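Local structure of ATP12 ATPase (Paracoccus denitrificans, 2R31) at residues 129-137 with 150-158. The protein probably acts as a chaperone of the ATP12 family that assists assembly of the F1 part of ATP synthase. Residues are numbered along the deposited sequence; the frame is centred on the assembly and turned at random. Where two conformers were deposited one is given.
Sequences TELRAPLRI and VLLKLRAEV
V150 packs against the chain at A133 and P134 as it leaves helix 110-130. Its CB lies 4.1 Å from P134 O, and there the side chain forks: CG1, anti to the backbone N (chi1 170°), lies 3.7 Å from P134 O and also reaches A133 C and L135 CD2, whereas CG2 meets the P134 ring at CD (3.8 Å) and lies 3.5 Å from P134 O. An alanine here would remove both methyls and would probably leave a gap beneath the A133-P134 backbone, depriving L135 CD2 of one of its two apolar neighbours in helix 148-159. The other is L154 CD1; the second L154 methyl, CD2, touches A133 CB at 3.7 Å, so A133 sits between L154 and V150, whose CG1 is also near its CB. Positive phi at R132 (54°) takes the chain out of right-handed helical geometry; over this turn K153 CD stands 3.3 Å from R132 O, and one water donates to that carbonyl while accepting from K153 NZ. L131 CD2 faces the E157 carboxylate, 3.9 Å from its CD, and E157 OE2 is bridged to R187. The i, i+4, i+7 spacing of V150, L154 and E157 marks one helix face, apolar at V150 and L154 and flanked by polar K153 and E157, packed against the chain reversal after helix 110-130 in a mainly helical region.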
loop_
_atom_site.group_PDB
_atom_site.type_symbol
_atom_site.label_atom_id
_atom_site.label_comp_id
_atom_site.label_asym_id
_atom_site.label_seq_id
_atom_site.Cartn_x
_atom_site.Cartn_y
_atom_site.Cartn_z
ATOM N N THR A 129 -21.738 4.368 0.675
ATOM C CA THR A 129 -22.695 3.331 0.360
ATOM C C THR A 129 -22.150 1.942 0.542
ATOM O O THR A 129 -22.811 1.066 1.098
ATOM C CB THR A 129 -23.234 3.440 -1.095
ATOM O OG1 THR A 129 -22.138 3.416 -2.023
ATOM C CG2 THR A 129 -24.022 4.714 -1.268
ATOM N N GLU A 130 -20.962 1.659 0.073
ATOM C CA GLU A 130 -20.360 0.346 0.208
ATOM C C GLU A 130 -19.941 0.036 1.631
ATOM O O GLU A 130 -20.163 -1.078 2.171
ATOM C CB GLU A 130 -19.168 0.139 -0.754
ATOM C CG GLU A 130 -18.610 -1.255 -0.495
ATOM C CD GLU A 130 -17.658 -1.855 -1.504
ATOM O OE1 GLU A 130 -17.874 -1.630 -2.724
ATOM O OE2 GLU A 130 -16.660 -2.577 -1.205
ATOM N N LEU A 131 -19.286 0.994 2.280
ATOM C CA LEU A 131 -18.751 0.848 3.611
ATOM C C LEU A 131 -19.612 1.431 4.686
ATOM O O LEU A 131 -19.288 1.313 5.882
ATOM C CB LEU A 131 -17.345 1.432 3.722
ATOM C CG LEU A 131 -16.315 0.963 2.686
ATOM C CD1 LEU A 131 -15.015 1.683 2.912
ATOM C CD2 LEU A 131 -16.212 -0.530 2.735
ATOM N N ARG A 132 -20.726 2.078 4.327
ATOM C CA ARG A 132 -21.604 2.760 5.285
ATOM C C ARG A 132 -20.766 3.744 6.098
ATOM O O ARG A 132 -20.952 3.934 7.308
ATOM C CB ARG A 132 -22.414 1.767 6.135
ATOM C CG ARG A 132 -23.147 0.665 5.363
ATOM C CD ARG A 132 -24.008 1.222 4.281
ATOM N NE ARG A 132 -25.299 0.496 4.123
ATOM C CZ ARG A 132 -25.914 0.537 2.933
ATOM N NH1 ARG A 132 -25.333 1.236 1.967
ATOM N NH2 ARG A 132 -27.070 -0.089 2.757
ATOM N N ALA A 133 -19.818 4.417 5.443
ATOM C CA ALA A 133 -18.862 5.319 6.078
ATOM C C ALA A 133 -18.810 6.657 5.383
ATOM O O ALA A 133 -17.847 7.005 4.699
ATOM C CB ALA A 133 -17.496 4.665 6.130
ATOM N N PRO A 134 -19.882 7.450 5.524
ATOM C CA PRO A 134 -19.940 8.791 4.895
ATOM C C PRO A 134 -19.027 9.760 5.596
ATOM O O PRO A 134 -19.245 10.209 6.762
ATOM C CB PRO A 134 -21.445 9.194 5.043
ATOM C CG PRO A 134 -21.894 8.459 6.265
ATOM C CD PRO A 134 -21.173 7.137 6.166
ATOM N N LEU A 135 -17.985 10.214 4.890
ATOM C CA LEU A 135 -17.112 11.235 5.451
ATOM C C LEU A 135 -17.674 12.622 5.174
ATOM O O LEU A 135 -18.253 12.884 4.147
ATOM C CB LEU A 135 -15.727 11.212 4.813
ATOM C CG LEU A 135 -14.850 10.031 5.159
ATOM C CD1 LEU A 135 -13.497 10.175 4.497
ATOM C CD2 LEU A 135 -14.669 9.911 6.694
ATOM N N ARG A 136 -17.400 13.493 6.135
ATOM C CA ARG A 136 -17.651 14.913 5.978
ATOM C C ARG A 136 -16.456 15.544 5.291
ATOM O O ARG A 136 -15.303 15.126 5.530
ATOM C CB ARG A 136 -17.905 15.520 7.348
ATOM C CG ARG A 136 -19.140 14.952 8.102
ATOM C CD ARG A 136 -19.180 15.455 9.527
ATOM N NE ARG A 136 -20.349 14.891 10.230
ATOM C CZ ARG A 136 -20.416 14.843 11.560
ATOM N NH1 ARG A 136 -19.391 15.311 12.287
ATOM N NH2 ARG A 136 -21.493 14.340 12.148
ATOM N N ILE A 137 -16.749 16.528 4.448
ATOM C CA ILE A 137 -15.699 17.314 3.772
ATOM C C ILE A 137 -15.694 18.743 4.300
ATOM O O ILE A 137 -16.633 19.207 4.920
ATOM C CB ILE A 137 -15.784 17.240 2.236
ATOM C CG1 ILE A 137 -16.909 18.169 1.752
ATOM C CG2 ILE A 137 -15.887 15.784 1.768
ATOM C CD1 ILE A 137 -17.014 18.341 0.247
ATOM N N VAL A 150 -18.762 6.869 12.111
ATOM C CA VAL A 150 -18.043 6.656 10.845
ATOM C C VAL A 150 -16.600 6.277 11.127
ATOM O O VAL A 150 -16.025 5.390 10.496
ATOM C CB VAL A 150 -18.176 7.883 9.945
ATOM C CG1 VAL A 150 -17.232 7.790 8.726
ATOM C CG2 VAL A 150 -19.625 8.029 9.497
ATOM N N LEU A 151 -15.978 6.957 12.112
ATOM C CA LEU A 151 -14.597 6.592 12.498
ATOM C C LEU A 151 -14.523 5.150 12.981
ATOM O O LEU A 151 -13.604 4.413 12.652
ATOM C CB LEU A 151 -14.058 7.573 13.548
ATOM C CG LEU A 151 -13.893 9.036 13.043
ATOM C CD1 LEU A 151 -13.417 9.883 14.210
ATOM C CD2 LEU A 151 -12.950 9.144 11.872
ATOM N N LEU A 152 -15.518 4.721 13.771
ATOM C CA LEU A 152 -15.638 3.340 14.204
ATOM C C LEU A 152 -15.694 2.403 12.990
ATOM O O LEU A 152 -14.974 1.393 12.885
ATOM C CB LEU A 152 -16.867 3.151 15.106
ATOM C CG LEU A 152 -17.287 1.795 15.631
ATOM C CD1 LEU A 152 -18.280 1.953 16.782
ATOM C CD2 LEU A 152 -17.968 0.913 14.572
ATOM N N LYS A 153 -16.608 2.687 12.073
ATOM C CA LYS A 153 -16.784 1.796 10.924
ATOM C C LYS A 153 -15.499 1.644 10.160
ATOM O O LYS A 153 -15.166 0.538 9.692
ATOM C CB LYS A 153 -17.907 2.297 10.038
ATOM C CG LYS A 153 -19.290 2.095 10.717
ATOM C CD LYS A 153 -20.467 1.940 9.840
ATOM C CE LYS A 153 -21.686 1.600 10.659
ATOM N NZ LYS A 153 -22.971 2.334 10.431
ATOM N N LEU A 154 -14.755 2.732 9.985
ATOM C CA LEU A 154 -13.507 2.671 9.210
ATOM C C LEU A 154 -12.430 1.915 9.990
ATOM O O LEU A 154 -11.670 1.132 9.400
ATOM C CB LEU A 154 -13.091 4.073 8.822
ATOM C CG LEU A 154 -13.975 4.723 7.754
ATOM C CD1 LEU A 154 -13.683 6.200 7.607
ATOM C CD2 LEU A 154 -13.864 4.005 6.401
ATOM N N ARG A 155 -12.354 2.090 11.311
ATOM C CA ARG A 155 -11.487 1.276 12.164
ATOM C C ARG A 155 -11.794 -0.194 11.983
ATOM O O ARG A 155 -10.886 -1.042 11.841
ATOM C CB ARG A 155 -11.612 1.617 13.652
ATOM C CG ARG A 155 -10.783 2.781 14.155
ATOM C CD ARG A 155 -9.297 2.404 14.346
ATOM N NE ARG A 155 -8.613 3.470 15.086
ATOM C CZ ARG A 155 -8.632 3.589 16.404
ATOM N NH1 ARG A 155 -7.992 4.625 16.953
ATOM N NH2 ARG A 155 -9.250 2.722 17.189
ATOM N N ALA A 156 -13.087 -0.539 12.024
ATOM C CA ALA A 156 -13.479 -1.942 11.957
ATOM C C ALA A 156 -13.131 -2.533 10.604
ATOM O O ALA A 156 -12.718 -3.707 10.529
ATOM C CB ALA A 156 -14.975 -2.085 12.257
ATOM N N GLU A 157 -13.299 -1.785 9.542
ATOM C CA GLU A 157 -12.975 -2.254 8.211
ATOM C C GLU A 157 -11.510 -2.627 8.133
ATOM O O GLU A 157 -11.134 -3.704 7.638
ATOM C CB GLU A 157 -13.345 -1.187 7.168
ATOM C CG GLU A 157 -13.134 -1.669 5.760
ATOM C CD GLU A 157 -14.170 -2.669 5.278
ATOM O OE1 GLU A 157 -15.227 -2.815 5.882
ATOM O OE2 GLU A 157 -13.885 -3.331 4.239
ATOM N N VAL A 158 -10.625 -1.763 8.610
ATOM C CA VAL A 158 -9.180 -2.035 8.574
ATOM C C VAL A 158 -8.813 -3.228 9.460
ATOM O O VAL A 158 -8.010 -4.082 9.094
ATOM C CB VAL A 158 -8.387 -0.772 8.930
ATOM C CG1 VAL A 158 -6.910 -1.074 9.018
ATOM C CG2 VAL A 158 -8.641 0.330 7.912
HETATM O O HOH W 1 -22.070 4.747 9.603
#